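Local coordinates for carboxylic ester hydrolase (Aspergillus niger, PDB 7K4O), which hydrolyses ester bonds in tannins as a zinc- and calcium-binding serine esterase of the tannase family, probably releasing gallic acid, at residues G122-F127 / Y148-K153; K153-L158 / G189-S194; Q195-G200 / L394-P399. All coordinates share one frame; numbering follows the deposited sequence.

Contact 1. Residues G122-F127 / Y148-K153; sequences GGFGGF and YMFAYK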
loop_
_atom_site.group_PDB
_atom_site.type_symbol
_atom_site.label_atom_id
_atom_site.label_comp_id
_atom_site.label_asym_id
_atom_site.label_seq_id
_atom_site.Cartn_x
_atom_site.Cartn_y
_atom_site.Cartn_z
ATOM N N GLY A 122 -16.899 -2.760 -6.230
ATOM C CA GLY A 122 -16.283 -3.892 -6.938
ATOM C C GLY A 122 -17.248 -4.926 -7.444
ATOM O O GLY A 122 -16.770 -5.937 -8.050
ATOM N N GLY A 123 -18.547 -4.739 -7.256
ATOM C CA GLY A 123 -19.559 -5.770 -7.537
ATOM C C GLY A 123 -19.731 -6.752 -6.389
ATOM O O GLY A 123 -20.400 -7.780 -6.611
ATOM N N PHE A 124 -19.194 -6.477 -5.195
ATOM C CA PHE A 124 -19.159 -7.500 -4.123
ATOM C C PHE A 124 -20.432 -7.521 -3.282
ATOM O O PHE A 124 -20.438 -8.269 -2.274
ATOM C CB PHE A 124 -17.928 -7.284 -3.257
ATOM C CG PHE A 124 -16.618 -7.114 -3.989
ATOM C CD1 PHE A 124 -16.363 -7.772 -5.189
ATOM C CD2 PHE A 124 -15.598 -6.394 -3.398
ATOM C CE1 PHE A 124 -15.144 -7.623 -5.840
ATOM C CE2 PHE A 124 -14.394 -6.230 -4.048
ATOM C CZ PHE A 124 -14.177 -6.840 -5.265
ATOM N N GLY A 125 -21.453 -6.745 -3.607
ATOM C CA GLY A 125 -22.746 -6.776 -2.898
ATOM C C GLY A 125 -22.875 -5.723 -1.817
ATOM O O GLY A 125 -23.571 -5.983 -0.782
ATOM N N GLY A 126 -22.208 -4.601 -1.954
ATOM C CA GLY A 126 -22.249 -3.500 -0.988
ATOM C C GLY A 126 -20.878 -3.028 -0.640
ATOM O O GLY A 126 -19.942 -3.831 -0.663
ATOM N N PHE A 127 -20.713 -1.756 -0.282
ATOM C CA PHE A 127 -19.397 -1.200 0.041
ATOM C C PHE A 127 -18.711 -1.950 1.168
ATOM O O PHE A 127 -17.475 -2.020 1.234
ATOM C CB PHE A 127 -19.459 0.312 0.318
ATOM C CG PHE A 127 -19.921 1.100 -0.860
ATOM C CD1 PHE A 127 -19.103 1.299 -1.986
ATOM C CD2 PHE A 127 -21.175 1.669 -0.856
ATOM C CE1 PHE A 127 -19.604 1.960 -3.100
ATOM C CE2 PHE A 127 -21.658 2.337 -1.962
ATOM C CZ PHE A 127 -20.854 2.514 -3.077
ATOM N N TYR A 148 -11.224 -10.654 -11.510
ATOM C CA TYR A 148 -10.859 -9.608 -12.499
ATOM C C TYR A 148 -11.297 -8.219 -11.989
ATOM O O TYR A 148 -10.521 -7.239 -12.206
ATOM C CB TYR A 148 -11.440 -9.912 -13.883
ATOM C CG TYR A 148 -10.510 -10.782 -14.691
ATOM C CD1 TYR A 148 -10.422 -12.151 -14.437
ATOM C CD2 TYR A 148 -9.750 -10.282 -15.731
ATOM C CE1 TYR A 148 -9.564 -12.956 -15.177
ATOM C CE2 TYR A 148 -8.865 -11.070 -16.465
ATOM C CZ TYR A 148 -8.791 -12.434 -16.196
ATOM O OH TYR A 148 -7.977 -13.255 -16.932
ATOM N N MET A 149 -12.498 -8.104 -11.432
ATOM C CA MET A 149 -12.951 -6.806 -10.890
ATOM C C MET A 149 -11.998 -6.327 -9.764
ATOM O O MET A 149 -11.560 -5.164 -9.794
ATOM C CB MET A 149 -14.364 -6.959 -10.358
ATOM C CG MET A 149 -15.411 -6.975 -11.456
ATOM S SD MET A 149 -15.543 -5.363 -12.326
ATOM C CE MET A 149 -16.624 -4.526 -11.163
ATOM N N PHE A 150 -11.608 -7.189 -8.834
ATOM C CA PHE A 150 -10.662 -6.819 -7.765
ATOM C C PHE A 150 -9.298 -6.489 -8.353
ATOM O O PHE A 150 -8.654 -5.500 -7.953
ATOM C CB PHE A 150 -10.561 -7.960 -6.752
ATOM C CG PHE A 150 -9.744 -7.699 -5.514
ATOM C CD1 PHE A 150 -9.999 -6.611 -4.693
ATOM C CD2 PHE A 150 -8.738 -8.564 -5.139
ATOM C CE1 PHE A 150 -9.275 -6.412 -3.531
ATOM C CE2 PHE A 150 -7.974 -8.338 -3.994
ATOM C CZ PHE A 150 -8.281 -7.303 -3.172
ATOM N N ALA A 151 -8.815 -7.305 -9.295
ATOM C CA ALA A 151 -7.479 -7.171 -9.893
ATOM C C ALA A 151 -7.319 -5.791 -10.529
ATOM O O ALA A 151 -6.293 -5.172 -10.245
ATOM C CB ALA A 151 -7.201 -8.262 -10.897
ATOM N N TYR A 152 -8.218 -5.431 -11.439
ATOM C CA TYR A 152 -8.040 -4.177 -12.207
ATOM C C TYR A 152 -9.311 -3.681 -12.869
ATOM O O TYR A 152 -9.330 -2.498 -13.262
ATOM C CB TYR A 152 -6.936 -4.344 -13.259
ATOM C CG TYR A 152 -7.253 -5.267 -14.407
ATOM C CD1 TYR A 152 -7.947 -4.821 -15.515
ATOM C CD2 TYR A 152 -6.846 -6.615 -14.391
ATOM C CE1 TYR A 152 -8.216 -5.671 -16.586
ATOM C CE2 TYR A 152 -7.089 -7.463 -15.458
ATOM C CZ TYR A 152 -7.773 -6.991 -16.555
ATOM O OH TYR A 152 -8.043 -7.832 -17.620
ATOM N N LYS A 153 -10.335 -4.485 -13.047
ATOM C CA LYS A 153 -11.418 -4.039 -13.946
ATOM C C LYS A 153 -12.295 -3.013 -13.230
ATOM O O LYS A 153 -12.828 -2.079 -13.905
ATOM C CB LYS A 153 -12.234 -5.235 -14.456
ATOM C CG LYS A 153 -13.241 -4.898 -15.523
ATOM C CD LYS A 153 -13.727 -6.154 -16.313
ATOM C CE LYS A 153 -14.513 -7.116 -15.438
ATOM N NZ LYS A 153 -15.160 -8.173 -16.252
#
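Gly122 and Phe124, in the loop that follows strand 115-120, pack against Met149 and Phe150 near the start of helix 144-169 in a small, buried contact made by van der Waals packing, without a hydrogen bond between the segments. The backbones come closest at Gly122 and Met149, whose CA atoms are 5.9 Å apart. Met149 points at the loop and folds over Gly122: with the chain bent at both chi2 (-67°) and chi3 (-83°), the methyl group curls back until CE lies 3.4 Å from Gly122 O. Met149 CB is almost as near, 3.5 Å from Gly122 O, so the carbonyl oxygen is embraced by both ends of the side chain while the sulfur stands farther off. Phe124 reaches the helix with the far end of its ring, CZ being 4.1 Å from Phe150 CB, and the two aromatic side chains cross at about a right angle without stacking. One face of the Phe124 ring lies over its own loop, with Gly122 C 3.7 Å above the ring plane. In the same helical segment a wider pi-type turn spans 149-153, and Tyr148 O accepts from both Tyr152 N and Lys153 N. Met149 also packs on Val74 of strand 74-81, and Phe124 on Ile100 and Ala131 in adjoining loops. Phe150 leans on Glu187 and Glu191 of helix 187-196.

Contact 2. Residues K153-L158 / G189-S194; sequences KAHREL and GREGWS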
loop_
_atom_site.group_PDB
_atom_site.type_symbol
_atom_site.label_atom_id
_atom_site.label_comp_id
_atom_site.label_asym_id
_atom_site.label_seq_id
_atom_site.Cartn_x
_atom_site.Cartn_y
_atom_site.Cartn_z
ATOM N N LYS A 153 -10.335 -4.485 -13.047
ATOM C CA LYS A 153 -11.418 -4.039 -13.946
ATOM C C LYS A 153 -12.295 -3.013 -13.230
ATOM O O LYS A 153 -12.828 -2.079 -13.905
ATOM C CB LYS A 153 -12.234 -5.235 -14.456
ATOM C CG LYS A 153 -13.241 -4.898 -15.523
ATOM C CD LYS A 153 -13.727 -6.154 -16.313
ATOM C CE LYS A 153 -14.513 -7.116 -15.438
ATOM N NZ LYS A 153 -15.160 -8.173 -16.252
ATOM N N ALA A 154 -12.575 -3.173 -11.952
ATOM C CA ALA A 154 -13.478 -2.261 -11.210
ATOM C C ALA A 154 -12.911 -0.824 -11.218
ATOM O O ALA A 154 -13.686 0.152 -11.409
ATOM C CB ALA A 154 -13.661 -2.722 -9.769
ATOM N N HIS A 155 -11.616 -0.680 -11.059
ATOM C CA HIS A 155 -11.026 0.687 -11.039
ATOM C C HIS A 155 -11.035 1.325 -12.431
ATOM O O HIS A 155 -11.273 2.549 -12.554
ATOM C CB HIS A 155 -9.633 0.673 -10.455
ATOM C CG HIS A 155 -9.639 0.850 -8.988
ATOM N ND1 HIS A 155 -10.047 2.066 -8.397
ATOM C CD2 HIS A 155 -9.393 -0.027 -7.993
ATOM C CE1 HIS A 155 -10.018 1.900 -7.089
ATOM N NE2 HIS A 155 -9.594 0.645 -6.805
ATOM N N ARG A 156 -10.852 0.536 -13.467
ATOM C CA ARG A 156 -10.978 1.040 -14.853
ATOM C C ARG A 156 -12.385 1.606 -15.071
ATOM O O ARG A 156 -12.529 2.727 -15.626
ATOM C CB ARG A 156 -10.638 -0.093 -15.813
ATOM C CG ARG A 156 -10.778 0.257 -17.273
ATOM C CD ARG A 156 -9.999 1.458 -17.616
ATOM N NE ARG A 156 -9.955 1.574 -19.086
ATOM C CZ ARG A 156 -9.446 2.642 -19.708
ATOM N NH1 ARG A 156 -8.875 3.625 -19.031
ATOM N NH2 ARG A 156 -9.446 2.682 -21.019
ATOM N N GLU A 157 -13.416 0.835 -14.680
ATOM C CA GLU A 157 -14.826 1.235 -14.861
ATOM C C GLU A 157 -15.126 2.496 -14.032
ATOM O O GLU A 157 -15.807 3.403 -14.546
ATOM C CB GLU A 157 -15.720 0.065 -14.504
ATOM C CG GLU A 157 -15.653 -1.075 -15.512
ATOM C CD GLU A 157 -16.258 -2.414 -15.094
ATOM O OE1 GLU A 157 -16.831 -2.504 -13.975
ATOM O OE2 GLU A 157 -16.164 -3.360 -15.921
ATOM N N LEU A 158 -14.681 2.512 -12.781
ATOM C CA LEU A 158 -14.884 3.676 -11.891
ATOM C C LEU A 158 -14.308 4.930 -12.562
ATOM O O LEU A 158 -14.985 5.977 -12.573
ATOM C CB LEU A 158 -14.280 3.431 -10.513
ATOM C CG LEU A 158 -14.148 4.657 -9.576
ATOM C CD1 LEU A 158 -15.474 5.348 -9.325
ATOM C CD2 LEU A 158 -13.436 4.262 -8.305
ATOM N N GLY A 189 -2.630 0.675 -2.690
ATOM C CA GLY A 189 -1.443 1.001 -3.504
ATOM C C GLY A 189 -1.340 0.040 -4.696
ATOM O O GLY A 189 -0.984 0.449 -5.799
ATOM N N ARG A 190 -1.630 -1.243 -4.452
ATOM C CA ARG A 190 -1.641 -2.234 -5.538
ATOM C C ARG A 190 -2.676 -1.786 -6.583
ATOM O O ARG A 190 -2.433 -1.853 -7.806
ATOM C CB ARG A 190 -2.012 -3.640 -5.054
ATOM C CG ARG A 190 -1.844 -4.686 -6.160
ATOM C CD ARG A 190 -2.585 -5.968 -5.806
ATOM N NE ARG A 190 -4.029 -5.817 -5.731
ATOM C CZ ARG A 190 -4.846 -5.717 -6.775
ATOM N NH1 ARG A 190 -4.384 -5.785 -8.025
ATOM N NH2 ARG A 190 -6.128 -5.550 -6.603
ATOM N N GLU A 191 -3.837 -1.354 -6.139
ATOM C CA GLU A 191 -4.908 -0.932 -7.055
ATOM C C GLU A 191 -4.445 0.243 -7.906
ATOM O O GLU A 191 -4.731 0.246 -9.106
ATOM C CB GLU A 191 -6.179 -0.615 -6.309
ATOM C CG GLU A 191 -6.837 -1.839 -5.683
ATOM C CD GLU A 191 -7.803 -1.559 -4.556
ATOM O OE1 GLU A 191 -8.256 -0.417 -4.409
ATOM O OE2 GLU A 191 -8.158 -2.531 -3.819
ATOM N N GLY A 192 -3.693 1.184 -7.330
ATOM C CA GLY A 192 -3.114 2.261 -8.153
ATOM C C GLY A 192 -2.224 1.698 -9.247
ATOM O O GLY A 192 -2.379 2.037 -10.418
ATOM N N TRP A 193 -1.306 0.806 -8.892
ATOM C CA TRP A 193 -0.387 0.210 -9.903
ATOM C C TRP A 193 -1.166 -0.610 -10.931
ATOM O O TRP A 193 -0.734 -0.672 -12.087
ATOM C CB TRP A 193 0.719 -0.623 -9.252
ATOM C CG TRP A 193 1.834 0.196 -8.700
ATOM C CD1 TRP A 193 2.212 0.271 -7.400
ATOM C CD2 TRP A 193 2.661 1.133 -9.415
ATOM N NE1 TRP A 193 3.279 1.112 -7.265
ATOM C CE2 TRP A 193 3.572 1.665 -8.486
ATOM C CE3 TRP A 193 2.792 1.504 -10.763
ATOM C CZ2 TRP A 193 4.550 2.584 -8.853
ATOM C CZ3 TRP A 193 3.766 2.411 -11.120
ATOM C CH2 TRP A 193 4.620 2.963 -10.168
ATOM N N SER A 194 -2.290 -1.220 -10.569
ATOM C CA SER A 194 -3.064 -2.073 -11.486
ATOM C C SER A 194 -3.502 -1.245 -12.701
ATOM O O SER A 194 -3.613 -1.786 -13.820
ATOM C CB SER A 194 -4.241 -2.733 -10.820
ATOM O OG SER A 194 -5.330 -1.847 -10.574
#
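His155 and Glu191 mark the closest approach of two helical segments, with their CA atoms 7.5 Å apart; 153-158 belongs to the long helix 144-169 and 189-194 to the short helix 187-196. At this separation the backbones do not touch, and the gap is bridged by one buried polar pair whose side chains both set out toward the other helix. His155 NE2 donates to Glu191 OE1 over 2.9 Å, with an N-H...O angle of 152°. The oxygen sits at the edge of the imidazole, somewhat tilted from the ring plane. Seen from the carboxylate the approach is less regular, because NE2 comes from above its plane, 51° out of it. The side chains cross at about a right angle. Glu191 places CG beside its backbone N (chi1 -68°) and runs extended from there, which carries its aliphatic part past the ring: Glu191 CB lies 3.7 Å from His155 CD2, adding apolar packing to the bond. Within the second helix, Ser194 OG turns back to Glu191 O at 2.6 Å, so that its hydroxyl is satisfied by the backbone one turn earlier. Glu191 OE1 has a second donor in Gly95 N, just before the gallate-pocket residues Gly96 and Gly97; two N-H groups on one buried oxygen would be expected to favour the ionised carboxylate. The bond is thus a His-carboxylate pair, and the Glu191 side chain lies about 8 Å from the bound gallic acid. Helix 187-196 directly follows Ser186 in a Gly-x-Ser-x-Gly sequence, consistent with the nucleophile elbow of the alpha/beta hydrolase fold, whose helix is here tied to helix 144-169.

Contact 3. Residues Q195-G200 / L394-P399; sequences QVQRFG and LQTTWP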
loop_
_atom_site.group_PDB
_atom_site.type_symbol
_atom_site.label_atom_id
_atom_site.label_comp_id
_atom_site.label_asym_id
_atom_site.label_seq_id
_atom_site.Cartn_x
_atom_site.Cartn_y
_atom_site.Cartn_z
ATOM N N GLN A 195 -3.788 0.037 -12.498
ATOM C CA GLN A 195 -4.242 0.917 -13.595
ATOM C C GLN A 195 -3.052 1.545 -14.340
ATOM O O GLN A 195 -3.048 1.553 -15.571
ATOM C CB GLN A 195 -5.136 2.050 -13.084
ATOM C CG GLN A 195 -6.323 1.556 -12.287
ATOM C CD GLN A 195 -7.211 0.604 -13.059
ATOM O OE1 GLN A 195 -7.831 0.978 -14.034
ATOM N NE2 GLN A 195 -7.204 -0.669 -12.666
ATOM N N VAL A 196 -2.032 2.001 -13.615
ATOM C CA VAL A 196 -0.824 2.614 -14.229
ATOM C C VAL A 196 -0.145 1.610 -15.175
ATOM O O VAL A 196 0.337 1.991 -16.204
ATOM C CB VAL A 196 0.102 3.141 -13.149
ATOM C CG1 VAL A 196 1.447 3.569 -13.714
ATOM C CG2 VAL A 196 -0.537 4.293 -12.339
ATOM N N GLN A 197 -0.193 0.327 -14.832
ATOM C CA GLN A 197 0.420 -0.746 -15.643
ATOM C C GLN A 197 -0.341 -1.076 -16.925
ATOM O O GLN A 197 0.253 -1.725 -17.765
ATOM C CB GLN A 197 0.599 -1.984 -14.756
ATOM C CG GLN A 197 1.725 -1.827 -13.778
ATOM C CD GLN A 197 1.830 -2.901 -12.727
ATOM O OE1 GLN A 197 1.198 -3.966 -12.813
ATOM N NE2 GLN A 197 2.560 -2.604 -11.663
ATOM N N ARG A 198 -1.606 -0.681 -17.069
ATOM C CA ARG A 198 -2.472 -1.073 -18.174
ATOM C C ARG A 198 -3.022 0.100 -18.984
ATOM O O ARG A 198 -3.237 -0.118 -20.182
ATOM C CB ARG A 198 -3.649 -1.877 -17.617
ATOM C CG ARG A 198 -3.248 -3.248 -17.074
ATOM C CD ARG A 198 -4.401 -4.015 -16.480
ATOM N NE ARG A 198 -4.056 -5.346 -16.017
ATOM C CZ ARG A 198 -3.536 -5.637 -14.820
ATOM N NH1 ARG A 198 -3.223 -4.696 -13.953
ATOM N NH2 ARG A 198 -3.292 -6.905 -14.499
ATOM N N PHE A 199 -3.299 1.234 -18.365
ATOM C CA PHE A 199 -4.148 2.295 -18.978
ATOM C C PHE A 199 -3.409 3.627 -18.870
ATOM O O PHE A 199 -3.446 4.284 -17.786
ATOM C CB PHE A 199 -5.521 2.330 -18.340
ATOM C CG PHE A 199 -6.227 1.002 -18.264
ATOM C CD1 PHE A 199 -6.595 0.337 -19.421
ATOM C CD2 PHE A 199 -6.460 0.396 -17.044
ATOM C CE1 PHE A 199 -7.185 -0.917 -19.350
ATOM C CE2 PHE A 199 -7.056 -0.835 -16.962
ATOM C CZ PHE A 199 -7.413 -1.501 -18.125
ATOM N N GLY A 200 -2.753 3.992 -19.937
ATOM C CA GLY A 200 -1.784 5.105 -19.903
ATOM C C GLY A 200 -2.405 6.450 -19.603
ATOM O O GLY A 200 -1.731 7.282 -18.960
ATOM N N LEU A 394 -3.602 -10.390 -10.327
ATOM C CA LEU A 394 -3.271 -9.813 -9.001
ATOM C C LEU A 394 -1.789 -9.457 -8.884
ATOM O O LEU A 394 -1.486 -8.652 -8.003
ATOM C CB LEU A 394 -3.667 -10.829 -7.927
ATOM C CG LEU A 394 -5.164 -11.080 -7.805
ATOM C CD1 LEU A 394 -5.398 -12.160 -6.769
ATOM C CD2 LEU A 394 -5.863 -9.827 -7.409
ATOM N N GLN A 395 -0.878 -10.061 -9.661
ATOM C CA GLN A 395 0.564 -9.923 -9.423
ATOM C C GLN A 395 0.950 -8.442 -9.387
ATOM O O GLN A 395 1.703 -8.046 -8.506
ATOM C CB GLN A 395 1.418 -10.713 -10.418
ATOM C CG GLN A 395 2.867 -10.834 -9.950
ATOM C CD GLN A 395 3.078 -11.739 -8.771
ATOM O OE1 GLN A 395 2.147 -12.375 -8.272
ATOM N NE2 GLN A 395 4.328 -11.794 -8.301
ATOM N N THR A 396 0.483 -7.675 -10.362
ATOM C CA THR A 396 0.641 -6.199 -10.401
ATOM C C THR A 396 2.117 -5.789 -10.379
ATOM O O THR A 396 2.440 -4.820 -9.672
ATOM C CB THR A 396 -0.182 -5.528 -9.296
ATOM O OG1 THR A 396 -1.437 -6.175 -9.156
ATOM C CG2 THR A 396 -0.399 -4.065 -9.611
ATOM N N THR A 397 2.978 -6.466 -11.150
ATOM C CA THR A 397 4.375 -6.059 -11.239
ATOM C C THR A 397 4.818 -5.886 -12.671
ATOM O O THR A 397 6.018 -5.920 -12.906
ATOM C CB THR A 397 5.329 -7.009 -10.518
ATOM O OG1 THR A 397 5.020 -8.339 -10.996
ATOM C CG2 THR A 397 5.147 -6.821 -9.040
ATOM N N TRP A 398 3.921 -5.576 -13.579
ATOM C CA TRP A 398 4.324 -5.315 -14.971
ATOM C C TRP A 398 5.240 -4.094 -15.058
ATOM O O TRP A 398 4.846 -3.019 -14.613
ATOM C CB TRP A 398 3.071 -5.112 -15.768
ATOM C CG TRP A 398 3.321 -4.973 -17.213
ATOM C CD1 TRP A 398 3.352 -3.806 -17.905
ATOM C CD2 TRP A 398 3.385 -6.024 -18.161
ATOM N NE1 TRP A 398 3.508 -4.073 -19.223
ATOM C CE2 TRP A 398 3.587 -5.406 -19.406
ATOM C CE3 TRP A 398 3.385 -7.399 -18.016
ATOM C CZ2 TRP A 398 3.647 -6.149 -20.570
ATOM C CZ3 TRP A 398 3.522 -8.138 -19.176
ATOM C CH2 TRP A 398 3.653 -7.515 -20.399
ATOM N N PRO A 399 6.495 -4.250 -15.502
ATOM C CA PRO A 399 7.486 -3.169 -15.408
ATOM C C PRO A 399 7.570 -2.239 -16.611
ATOM O O PRO A 399 8.305 -1.295 -16.527
ATOM C CB PRO A 399 8.802 -3.969 -15.211
ATOM C CG PRO A 399 8.582 -5.163 -16.099
ATOM C CD PRO A 399 7.130 -5.533 -15.854
HETATM O O HOH W 1 -1.091 -8.100 -12.747
HETATM O O HOH W 2 -3.103 -5.790 -11.349
#
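Gln197, three residues after Ser194, takes part in each direct contact between the two segments, reaching across to Thr396 and Trp398 in the loop between helices 376-390 and 402-406. Its side chain runs extended beyond CG (chi2 171°) and ends with both amide atoms engaged by the opposing backbone. Gln197 NE2 donates to Thr396 O at 3.0 Å along an almost straight path (165°); the acceptor lies in the amide plane of Gln197, but the donor stands well above the Thr396 carbonyl plane. Gln197 OE1 receives a weak bond from Trp398 N at 3.3 Å. Together the firm bond and the weak one favour this rotation of the amide. Alongside them, Gln197 CG packs 3.4 Å from Trp398 O, and the indole, more open to solvent, brings CD1 to 3.7 Å from Gln197 O. Arg198 follows and works through water. Arg198 NH2 gives a bond of 3.1 Å to a first water, which also accepts from Thr396 N. Arg198 NH1 binds a second water at 2.8 Å, and this one donates onward to Thr396 OG1. The same guanidinium is steadied by Ser194 O of helix 187-196 and by Ser392 O. Around the loop, Trp398 O is bonded by Tyr430 and Pro399 packs on Ser433 and Ile437, all of helix 425-438, while Leu394 rests on Leu147 of helix 144-169 and on Trp215 of helix 215-221.

In the fold
From the N terminus the three contacts follow in series, neither nested nor crossing. Contact 1 closes a loop of 20 residues that includes the short strand 141-142. Contact 2 opens on Lys153, the residue on which contact 1 ends, and its 30-residue loop passes through strand 179-185 of the central sheet. Contact 3 starts right after contact 2 and spans 193 residues, among them the calcium site at Asp253-Val262. Helix 144-169 is common to contacts 1 and 2, helix 187-196 to contacts 2 and 3. Arg190 joins all three: its guanidinium is hydrogen-bonded to Phe150 O, Ala151 O and Thr396 OG1.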